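PDB 4L0K: DraIII from Deinococcus radiophilus, which cleaves double-stranded DNA at specific sites as a type II restriction endonuclease, probably using a nuclease centre of the His-Me finger kind. Local coordinates for residues F90-M94 / Q95-E99; K108-Y112 / D113-D117; R120-T123 / W124-Y127; E218-L221 / T222-M226. All blocks are in the same frame, centred on the assembly; numbering follows the deposited sequence.

Contact 1 (F90-M94 / Q95-E99)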
loop_
_atom_site.group_PDB
_atom_site.type_symbol
_atom_site.label_atom_id
_atom_site.label_comp_id
_atom_site.label_asym_id
_atom_site.label_seq_id
_atom_site.Cartn_x
_atom_site.Cartn_y
_atom_site.Cartn_z
ATOM N N PHE A 90 -2.162 -10.052 30.930
ATOM C CA PHE A 90 -2.740 -10.475 29.654
ATOM C C PHE A 90 -1.946 -11.634 29.073
ATOM O O PHE A 90 -2.341 -12.223 28.066
ATOM C CB PHE A 90 -2.759 -9.317 28.639
ATOM C CG PHE A 90 -3.780 -8.261 28.940
ATOM C CD1 PHE A 90 -5.090 -8.402 28.517
ATOM C CD2 PHE A 90 -3.436 -7.128 29.653
ATOM C CE1 PHE A 90 -6.045 -7.437 28.807
ATOM C CE2 PHE A 90 -4.383 -6.155 29.945
ATOM C CZ PHE A 90 -5.688 -6.310 29.520
ATOM N N ASN A 91 -0.828 -11.950 29.720
ATOM C CA ASN A 91 0.104 -12.964 29.236
ATOM C C ASN A 91 0.523 -12.727 27.798
ATOM O O ASN A 91 0.191 -13.499 26.902
ATOM C CB ASN A 91 -0.459 -14.372 29.425
ATOM C CG ASN A 91 -0.389 -14.828 30.867
ATOM O OD1 ASN A 91 0.647 -14.688 31.523
ATOM N ND2 ASN A 91 -1.493 -15.359 31.376
ATOM N N LEU A 92 1.250 -11.638 27.601
ATOM C CA LEU A 92 1.795 -11.263 26.312
ATOM C C LEU A 92 3.261 -10.950 26.556
ATOM O O LEU A 92 3.593 -9.954 27.208
ATOM C CB LEU A 92 1.086 -10.001 25.808
ATOM C CG LEU A 92 0.782 -9.783 24.322
ATOM C CD1 LEU A 92 1.831 -10.451 23.442
ATOM C CD2 LEU A 92 -0.629 -10.259 23.997
ATOM N N ASP A 93 4.149 -11.807 26.072
ATOM C CA ASP A 93 5.573 -11.537 26.229
ATOM C C ASP A 93 6.092 -10.775 25.013
ATOM O O ASP A 93 6.494 -11.374 24.010
ATOM C CB ASP A 93 6.365 -12.828 26.469
ATOM C CG ASP A 93 7.872 -12.603 26.475
ATOM O OD1 ASP A 93 8.322 -11.463 26.738
ATOM O OD2 ASP A 93 8.610 -13.575 26.211
ATOM N N MET A 94 6.076 -9.449 25.117
ATOM C CA MET A 94 6.454 -8.585 24.010
ATOM C C MET A 94 7.896 -8.818 23.600
ATOM O O MET A 94 8.249 -8.652 22.432
ATOM C CB MET A 94 6.237 -7.114 24.379
ATOM C CG MET A 94 4.781 -6.729 24.567
ATOM S SD MET A 94 3.829 -6.679 23.037
ATOM C CE MET A 94 4.716 -5.411 22.136
ATOM N N GLN A 95 8.725 -9.206 24.563
ATOM C CA GLN A 95 10.130 -9.493 24.289
ATOM C C GLN A 95 10.316 -10.741 23.436
ATOM O O GLN A 95 11.362 -10.909 22.809
ATOM C CB GLN A 95 10.930 -9.607 25.586
ATOM C CG GLN A 95 11.296 -8.269 26.168
ATOM C CD GLN A 95 11.837 -8.376 27.570
ATOM O OE1 GLN A 95 12.919 -8.922 27.789
ATOM N NE2 GLN A 95 11.084 -7.857 28.537
ATOM N N SER A 96 9.306 -11.608 23.401
ATOM C CA SER A 96 9.353 -12.770 22.518
ATOM C C SER A 96 9.182 -12.343 21.056
ATOM O O SER A 96 9.977 -12.725 20.194
ATOM C CB SER A 96 8.301 -13.818 22.915
ATOM O OG SER A 96 7.022 -13.522 22.385
ATOM N N LEU A 97 8.154 -11.537 20.793
ATOM C CA LEU A 97 7.852 -11.061 19.443
ATOM C C LEU A 97 9.046 -10.326 18.854
ATOM O O LEU A 97 9.828 -9.736 19.590
ATOM C CB LEU A 97 6.635 -10.132 19.469
ATOM C CG LEU A 97 5.430 -10.616 20.290
ATOM C CD1 LEU A 97 4.281 -9.620 20.232
ATOM C CD2 LEU A 97 4.959 -12.001 19.848
ATOM N N PRO A 98 9.206 -10.382 17.522
ATOM C CA PRO A 98 10.289 -9.626 16.878
ATOM C C PRO A 98 10.073 -8.113 16.959
ATOM O O PRO A 98 8.934 -7.654 17.102
ATOM C CB PRO A 98 10.247 -10.106 15.422
ATOM C CG PRO A 98 8.893 -10.692 15.239
ATOM C CD PRO A 98 8.489 -11.247 16.567
ATOM N N GLU A 99 11.167 -7.360 16.867
ATOM C CA GLU A 99 11.161 -5.913 17.057
ATOM C C GLU A 99 10.068 -5.207 16.264
ATOM O O GLU A 99 9.395 -4.306 16.775
ATOM C CB GLU A 99 12.528 -5.345 16.684
ATOM C CG GLU A 99 12.587 -3.833 16.593
ATOM C CD GLU A 99 13.682 -3.245 17.467
ATOM O OE1 GLU A 99 13.841 -3.724 18.614
ATOM O OE2 GLU A 99 14.386 -2.316 17.007
#
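L92 reaches forward with one branch only: its CD1 meets L97 CD1 at 4.1 Å, methyl to methyl, with the two side chains at about a right angle. The side chain also touches L86 of helix 83-89. D93 comes next and does most of the polar work. Its carbonyl oxygen takes two bonds from S96: the backbone N at 2.9 Å, coming from above the carbonyl plane, and the hydroxyl OG at 2.7 Å, lying in that plane. With M94 and Q95 both in helical conformation between them, D93 to S96 form a type I beta turn, which swings the chain round between helix 83-89 and helix 99-107. The carboxylate of D93 folds over the same turn because CG stands opposite the backbone N (chi1 173°). From there OD1 reaches Q95 N in a weak bond of 3.2 Å, while OD2 lies 3.3 Å from S96 CB. M94 sends its side chain away from the D93 carboxylate, bent at chi2 and chi3, until SD lies 4.1 Å from L97 CD1. It is buried against D83 and L86 on one helix and R102 and I105 on the next. The same L97 methyl therefore touches both L92 and M94, and L97 also packs on I105. With an alanine here, L92 CD1 and M94 SD would probably lose their common neighbour, and a gap would open beside I105.

Contact 2 (K108-Y112 / D113-D117)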
loop_
_atom_site.group_PDB
_atom_site.type_symbol
_atom_site.label_atom_id
_atom_site.label_comp_id
_atom_site.label_asym_id
_atom_site.label_seq_id
_atom_site.Cartn_x
_atom_site.Cartn_y
_atom_site.Cartn_z
ATOM N N LYS A 108 -0.029 1.403 16.689
ATOM C CA LYS A 108 -1.495 1.451 16.751
ATOM C C LYS A 108 -2.138 1.808 18.113
ATOM O O LYS A 108 -3.370 1.748 18.256
ATOM C CB LYS A 108 -2.095 0.138 16.224
ATOM C CG LYS A 108 -1.931 -0.073 14.714
ATOM C CD LYS A 108 -2.564 1.067 13.920
ATOM C CE LYS A 108 -2.875 0.655 12.485
ATOM N NZ LYS A 108 -4.181 -0.063 12.373
ATOM N N ALA A 109 -1.333 2.198 19.101
ATOM C CA ALA A 109 -1.863 2.429 20.462
ATOM C C ALA A 109 -2.747 3.668 20.588
ATOM O O ALA A 109 -2.497 4.683 19.956
ATOM C CB ALA A 109 -0.729 2.491 21.487
ATOM N N ALA A 110 -3.772 3.571 21.424
ATOM C CA ALA A 110 -4.659 4.693 21.724
ATOM C C ALA A 110 -5.356 4.382 23.037
ATOM O O ALA A 110 -5.632 3.220 23.320
ATOM C CB ALA A 110 -5.688 4.872 20.621
ATOM N N ASP A 111 -5.646 5.406 23.835
ATOM C CA ASP A 111 -6.358 5.198 25.099
ATOM C C ASP A 111 -7.814 4.788 24.840
ATOM O O ASP A 111 -8.305 4.907 23.717
ATOM C CB ASP A 111 -6.270 6.434 26.013
ATOM C CG ASP A 111 -6.950 7.646 25.417
ATOM O OD1 ASP A 111 -6.288 8.382 24.644
ATOM O OD2 ASP A 111 -8.146 7.866 25.710
ATOM N N TYR A 112 -8.487 4.306 25.882
ATOM C CA TYR A 112 -9.831 3.749 25.773
ATOM C C TYR A 112 -10.856 4.795 25.322
ATOM O O TYR A 112 -11.664 4.557 24.396
ATOM C CB TYR A 112 -10.267 3.102 27.106
ATOM C CG TYR A 112 -11.692 2.602 27.070
ATOM C CD1 TYR A 112 -11.989 1.305 26.657
ATOM C CD2 TYR A 112 -12.745 3.434 27.422
ATOM C CE1 TYR A 112 -13.308 0.858 26.594
ATOM C CE2 TYR A 112 -14.056 2.998 27.366
ATOM C CZ TYR A 112 -14.331 1.715 26.954
ATOM O OH TYR A 112 -15.644 1.307 26.907
ATOM N N ASP A 113 -10.826 5.947 25.992
ATOM C CA ASP A 113 -11.766 7.027 25.703
ATOM C C ASP A 113 -11.675 7.477 24.241
ATOM O O ASP A 113 -12.690 7.747 23.618
ATOM C CB ASP A 113 -11.531 8.227 26.622
ATOM C CG ASP A 113 -11.858 7.935 28.097
ATOM O OD1 ASP A 113 -11.496 8.789 28.932
ATOM O OD2 ASP A 113 -12.458 6.877 28.427
ATOM N N SER A 114 -10.453 7.555 23.713
ATOM C CA SER A 114 -10.218 7.959 22.322
ATOM C C SER A 114 -10.852 6.972 21.351
ATOM O O SER A 114 -11.514 7.382 20.389
ATOM C CB SER A 114 -8.722 8.056 22.028
ATOM O OG SER A 114 -8.114 9.062 22.813
ATOM N N CYS A 115 -10.638 5.677 21.606
ATOM C CA CYS A 115 -11.244 4.626 20.798
ATOM C C CYS A 115 -12.760 4.760 20.766
ATOM O O CYS A 115 -13.376 4.678 19.692
ATOM C CB CYS A 115 -10.821 3.244 21.289
ATOM S SG CYS A 115 -9.041 2.971 21.111
ATOM N N ILE A 116 -13.358 5.012 21.927
ATOM C CA ILE A 116 -14.810 5.220 21.963
ATOM C C ILE A 116 -15.229 6.485 21.186
ATOM O O ILE A 116 -16.204 6.459 20.424
ATOM C CB ILE A 116 -15.389 5.230 23.419
ATOM C CG1 ILE A 116 -14.887 4.028 24.228
ATOM C CG2 ILE A 116 -16.913 5.286 23.403
ATOM C CD1 ILE A 116 -15.120 2.700 23.576
ATOM N N ASP A 117 -14.490 7.578 21.371
ATOM C CA ASP A 117 -14.687 8.816 20.596
ATOM C C ASP A 117 -14.717 8.577 19.077
ATOM O O ASP A 117 -15.654 9.003 18.392
ATOM C CB ASP A 117 -13.591 9.843 20.909
ATOM C CG ASP A 117 -13.743 10.463 22.276
ATOM O OD1 ASP A 117 -14.850 10.364 22.850
ATOM O OD2 ASP A 117 -12.760 11.057 22.778
#
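S114 OG donates to D111 OD1 at 2.7 Å, and S114 N donates to the other carboxylate oxygen, D111 OD2, at 3.1 Å. Both donors come from above the carboxylate plane, by 36° and 52°, and between them they hold both oxygens. D111 can offer them because chi1 of 64° sets CG between its own N and carbonyl carbon. This is an N-cap: D111 stands right before helix 112-126 and takes up the NH of S114, and its negative charge would probably also suit the start of the helix. The main-chain ladder begins at the same residue, with C115 N bonded to D111 O at 3.2 Å and I116 N to Y112 O at 3.0 Å. Just ahead of the helix, A110 CB packs on C115 SG at 3.9 Å. One turn along, I116 CG1 lies over one face of the Y112 ring, 3.8 Å from its centroid, a CH-pi contact. D113 OD2 comes in at the edge of that ring, 3.6 Å from Y112 CD2, and is itself paired with K21. The ring meets Y77 edge-to-face, and its hydroxyl bonds to E34 and to the backbone N of K21. Cutting Y112 back to an alanine would probably take from I116 CG1 the ring face it rests on and leave E34 without its hydroxyl mate.

Contact 3 (R120-T123 / W124-Y127)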
loop_
_atom_site.group_PDB
_atom_site.type_symbol
_atom_site.label_atom_id
_atom_site.label_comp_id
_atom_site.label_asym_id
_atom_site.label_seq_id
_atom_site.Cartn_x
_atom_site.Cartn_y
_atom_site.Cartn_z
ATOM N N ARG A 120 -17.744 6.916 17.971
ATOM C CA ARG A 120 -18.876 7.848 17.904
ATOM C C ARG A 120 -18.842 8.682 16.611
ATOM O O ARG A 120 -19.865 8.882 15.946
ATOM C CB ARG A 120 -18.903 8.762 19.130
ATOM C CG ARG A 120 -19.924 8.386 20.199
ATOM C CD ARG A 120 -19.939 9.432 21.320
ATOM N NE ARG A 120 -18.631 9.540 21.959
ATOM C CZ ARG A 120 -18.344 9.051 23.161
ATOM N NH1 ARG A 120 -19.280 8.426 23.872
ATOM N NH2 ARG A 120 -17.123 9.188 23.657
ATOM N N LYS A 121 -17.646 9.136 16.255
ATOM C CA LYS A 121 -17.457 9.984 15.086
ATOM C C LYS A 121 -17.862 9.244 13.834
ATOM O O LYS A 121 -18.590 9.761 13.002
ATOM C CB LYS A 121 -15.995 10.401 14.970
ATOM C CG LYS A 121 -15.693 11.182 13.705
ATOM C CD LYS A 121 -16.445 12.513 13.657
ATOM C CE LYS A 121 -16.109 13.270 12.384
ATOM N NZ LYS A 121 -14.642 13.532 12.262
ATOM N N LEU A 122 -17.372 8.018 13.726
ATOM C CA LEU A 122 -17.609 7.173 12.575
ATOM C C LEU A 122 -19.089 6.816 12.427
ATOM O O LEU A 122 -19.593 6.718 11.301
ATOM C CB LEU A 122 -16.756 5.909 12.707
ATOM C CG LEU A 122 -15.479 5.806 11.881
ATOM C CD1 LEU A 122 -15.002 7.149 11.343
ATOM C CD2 LEU A 122 -14.389 5.122 12.670
ATOM N N THR A 123 -19.785 6.615 13.549
ATOM C CA THR A 123 -21.240 6.412 13.484
ATOM C C THR A 123 -21.959 7.667 12.965
ATOM O O THR A 123 -22.928 7.603 12.165
ATOM C CB THR A 123 -21.829 6.046 14.868
ATOM O OG1 THR A 123 -21.056 4.991 15.452
ATOM C CG2 THR A 123 -23.278 5.603 14.727
ATOM N N TRP A 124 -21.489 8.811 13.442
ATOM C CA TRP A 124 -22.047 10.089 13.018
ATOM C C TRP A 124 -21.858 10.289 11.499
ATOM O O TRP A 124 -22.784 10.714 10.798
ATOM C CB TRP A 124 -21.410 11.220 13.828
ATOM C CG TRP A 124 -21.872 12.618 13.481
ATOM C CD1 TRP A 124 -23.023 13.234 13.898
ATOM C CD2 TRP A 124 -21.165 13.584 12.685
ATOM N NE1 TRP A 124 -23.083 14.510 13.400
ATOM C CE2 TRP A 124 -21.960 14.755 12.655
ATOM C CE3 TRP A 124 -19.946 13.568 11.989
ATOM C CZ2 TRP A 124 -21.579 15.905 11.939
ATOM C CZ3 TRP A 124 -19.556 14.718 11.286
ATOM C CH2 TRP A 124 -20.377 15.872 11.271
ATOM N N LEU A 125 -20.666 9.961 10.999
ATOM C CA LEU A 125 -20.378 10.073 9.567
ATOM C C LEU A 125 -21.288 9.124 8.823
ATOM O O LEU A 125 -21.814 9.462 7.756
ATOM C CB LEU A 125 -18.930 9.668 9.255
ATOM C CG LEU A 125 -17.828 10.695 9.023
ATOM C CD1 LEU A 125 -18.324 12.128 9.201
ATOM C CD2 LEU A 125 -16.613 10.373 9.907
ATOM N N ALA A 126 -21.457 7.923 9.384
ATOM C CA ALA A 126 -22.176 6.855 8.678
ATOM C C ALA A 126 -23.642 7.227 8.432
ATOM O O ALA A 126 -24.188 6.966 7.357
ATOM C CB ALA A 126 -22.059 5.519 9.413
ATOM N N TYR A 127 -24.271 7.858 9.418
ATOM C CA TYR A 127 -25.662 8.279 9.227
ATOM C C TYR A 127 -25.836 9.413 8.192
ATOM O O TYR A 127 -26.954 9.779 7.846
ATOM C CB TYR A 127 -26.325 8.622 10.578
ATOM C CG TYR A 127 -26.816 7.387 11.290
ATOM C CD1 TYR A 127 -27.867 6.647 10.764
ATOM C CD2 TYR A 127 -26.230 6.950 12.476
ATOM C CE1 TYR A 127 -28.326 5.501 11.393
ATOM C CE2 TYR A 127 -26.694 5.794 13.124
ATOM C CZ TYR A 127 -27.740 5.074 12.569
ATOM O OH TYR A 127 -28.220 3.915 13.160
#
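Four successive i to i+4 bonds, from W124 N to R120 O through to Y127 N to T123 O, make this regular alpha helix, about two turns in the last part of helix 112-126. Three of them are similarly straight, and A126 N to L122 O is more bent, at 142°; L125 N meets K121 O at 2.9 Å in the carbonyl plane. K121 starts out away from the residues ahead, then bends at chi2 (63°) and again at chi4, so that CE lies 3.8 Å from L125 CD2 and 3.9 Å from W124 CE3. The alkyl chain thus lies against both leucine and indole, while NZ goes on to the carbonyls of A191 and V194 and W124 NE1 is taken up by G148 O. L125 CD2 also touches L122 CD1 at 3.9 Å, and both leucines pack on F196 of strand 194-198, which fastens this side of the helix to the hairpin. R120 turns to the other side, where helix 137-147 lies; it is paired with D117 and makes a cation-pi contact with F146. Farther along, the T123 methyl CG2 lies 3.8 Å from Y127 CE2, the two side chains running side by side.

Contact 4 (E218-L221 / T222-M226)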
loop_
_atom_site.group_PDB
_atom_site.type_symbol
_atom_site.label_atom_id
_atom_site.label_comp_id
_atom_site.label_asym_id
_atom_site.label_seq_id
_atom_site.Cartn_x
_atom_site.Cartn_y
_atom_site.Cartn_z
ATOM N N GLU A 218 0.396 18.686 -5.836
ATOM C CA GLU A 218 0.618 19.977 -6.484
ATOM C C GLU A 218 2.004 20.110 -7.113
ATOM O O GLU A 218 2.133 20.565 -8.263
ATOM C CB GLU A 218 0.374 21.119 -5.501
ATOM C CG GLU A 218 -0.102 22.379 -6.183
ATOM C CD GLU A 218 -1.037 23.194 -5.311
ATOM O OE1 GLU A 218 -2.179 23.442 -5.754
ATOM O OE2 GLU A 218 -0.631 23.585 -4.191
ATOM N N GLU A 219 3.026 19.710 -6.386
ATOM C CA GLU A 219 4.395 19.718 -6.862
ATOM C C GLU A 219 4.644 18.755 -7.993
ATOM O O GLU A 219 5.345 19.058 -8.889
ATOM C CB GLU A 219 5.341 19.384 -5.746
ATOM C CG GLU A 219 5.380 20.394 -4.654
ATOM C CD GLU A 219 5.902 19.833 -3.366
ATOM O OE1 GLU A 219 5.996 18.637 -3.232
ATOM O OE2 GLU A 219 6.222 20.589 -2.474
ATOM N N VAL A 220 4.042 17.600 -7.928
ATOM C CA VAL A 220 4.165 16.627 -8.949
ATOM C C VAL A 220 3.573 17.145 -10.241
ATOM O O VAL A 220 4.134 16.955 -11.272
ATOM C CB VAL A 220 3.473 15.351 -8.534
ATOM C CG1 VAL A 220 3.371 14.365 -9.659
ATOM C CG2 VAL A 220 4.170 14.744 -7.350
ATOM N N LEU A 221 2.415 17.764 -10.169
ATOM C CA LEU A 221 1.737 18.196 -11.359
ATOM C C LEU A 221 2.433 19.374 -11.962
ATOM O O LEU A 221 2.470 19.521 -13.146
ATOM C CB LEU A 221 0.301 18.517 -11.092
ATOM C CG LEU A 221 -0.558 17.320 -10.812
ATOM C CD1 LEU A 221 -1.824 17.779 -10.156
ATOM C CD2 LEU A 221 -0.861 16.492 -12.028
ATOM N N THR A 222 2.988 20.207 -11.129
ATOM C CA THR A 222 3.750 21.312 -11.585
ATOM C C THR A 222 4.876 20.789 -12.439
ATOM O O THR A 222 5.150 21.278 -13.495
ATOM C CB THR A 222 4.289 22.082 -10.399
ATOM O OG1 THR A 222 3.210 22.715 -9.743
ATOM C CG2 THR A 222 5.193 23.124 -10.831
ATOM N N ARG A 223 5.530 19.780 -11.940
ATOM C CA ARG A 223 6.660 19.239 -12.573
ATOM C C ARG A 223 6.283 18.601 -13.857
ATOM O O ARG A 223 6.957 18.807 -14.829
ATOM C CB ARG A 223 7.318 18.241 -11.677
ATOM C CG ARG A 223 8.484 18.804 -10.950
ATOM C CD ARG A 223 9.064 17.770 -10.044
ATOM N NE ARG A 223 9.123 18.292 -8.711
ATOM C CZ ARG A 223 8.547 17.742 -7.679
ATOM N NH1 ARG A 223 7.859 16.658 -7.815
ATOM N NH2 ARG A 223 8.661 18.310 -6.527
ATOM N N VAL A 224 5.216 17.828 -13.866
ATOM C CA VAL A 224 4.856 17.143 -15.082
ATOM C C VAL A 224 4.354 18.066 -16.186
ATOM O O VAL A 224 4.419 17.719 -17.326
ATOM C CB VAL A 224 4.010 15.873 -14.874
ATOM C CG1 VAL A 224 4.104 15.370 -13.463
ATOM C CG2 VAL A 224 2.581 16.042 -15.264
ATOM N N LYS A 225 3.846 19.227 -15.827
ATOM C CA LYS A 225 3.354 20.144 -16.810
ATOM C C LYS A 225 4.489 20.888 -17.470
ATOM O O LYS A 225 4.309 21.449 -18.509
ATOM C CB LYS A 225 2.338 21.092 -16.204
ATOM C CG LYS A 225 1.019 20.424 -15.888
ATOM C CD LYS A 225 0.162 21.263 -14.965
ATOM C CE LYS A 225 -1.301 20.889 -15.066
ATOM N NZ LYS A 225 -2.027 21.185 -13.811
ATOM N N MET A 226 5.664 20.869 -16.865
ATOM C CA MET A 226 6.838 21.508 -17.423
ATOM C C MET A 226 7.210 20.797 -18.686
ATOM O O MET A 226 6.983 21.298 -19.764
ATOM C CB MET A 226 8.018 21.443 -16.469
ATOM C CG MET A 226 7.734 22.003 -15.098
ATOM S SD MET A 226 8.385 23.645 -14.812
ATOM C CE MET A 226 8.958 23.507 -13.141
HETATM O O HOH W 1 7.453 16.738 -4.301
#
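E218 O is gripped twice by T222, by OG1 at 2.8 Å and by N at 3.0 Å, the two donors reaching it from opposite faces of its plane. The hydroxyl can fold back this far because OG1 stands beside its own backbone N (chi1 -69°). One residue on, R223 N bonds to E219 O at 3.1 Å, and the guanidinium of R223 is laid over that same carbonyl, with E219 O 3.6 Å above the centre of its plane. NH2 sits 3.6 Å from E219 CB. The charged ends stop short of a salt bridge; instead a water at the guanidinium edge joins them, donating to E219 OE1 at 2.6 Å and accepting from R223 NH2 at 3.0 Å. All this belongs to the C-terminal helix 210-226, whose ladder continues with K225 N to L221 O, the K225 alkyl chain running past that carbonyl. Further out, the helix lies against the second subunit of the dimer. There C160 O of the second subunit accepts from R223 NH1 and so fixes the arginine from its far end. E218 OE1 pairs with K225 of the second subunit, V220 packs on I159 of that chain, and V224 rests on its Y214.

Contacts 1, 2, 3 and 4 follow one another along the chain without overlap. Contact 1 is the turn leading into helix 99-107, and contact 2 takes over just past the end of that helix, its centre about 21 Å from that of contact 1. Contacts 2 and 3 share helix 112-126, with centres about 16 Å apart, both about 9 Å from the centre of the chain: one caps the helix start, the other lies toward its end. Contact 4 stands apart on helix 210-226, about 36 Å from contact 3 between centres. Contacts 2 and 3 thus lie in the body of one subunit and contact 1 at its surface, whereas the fourth lies on an extended C-terminal helix that meets the second subunit.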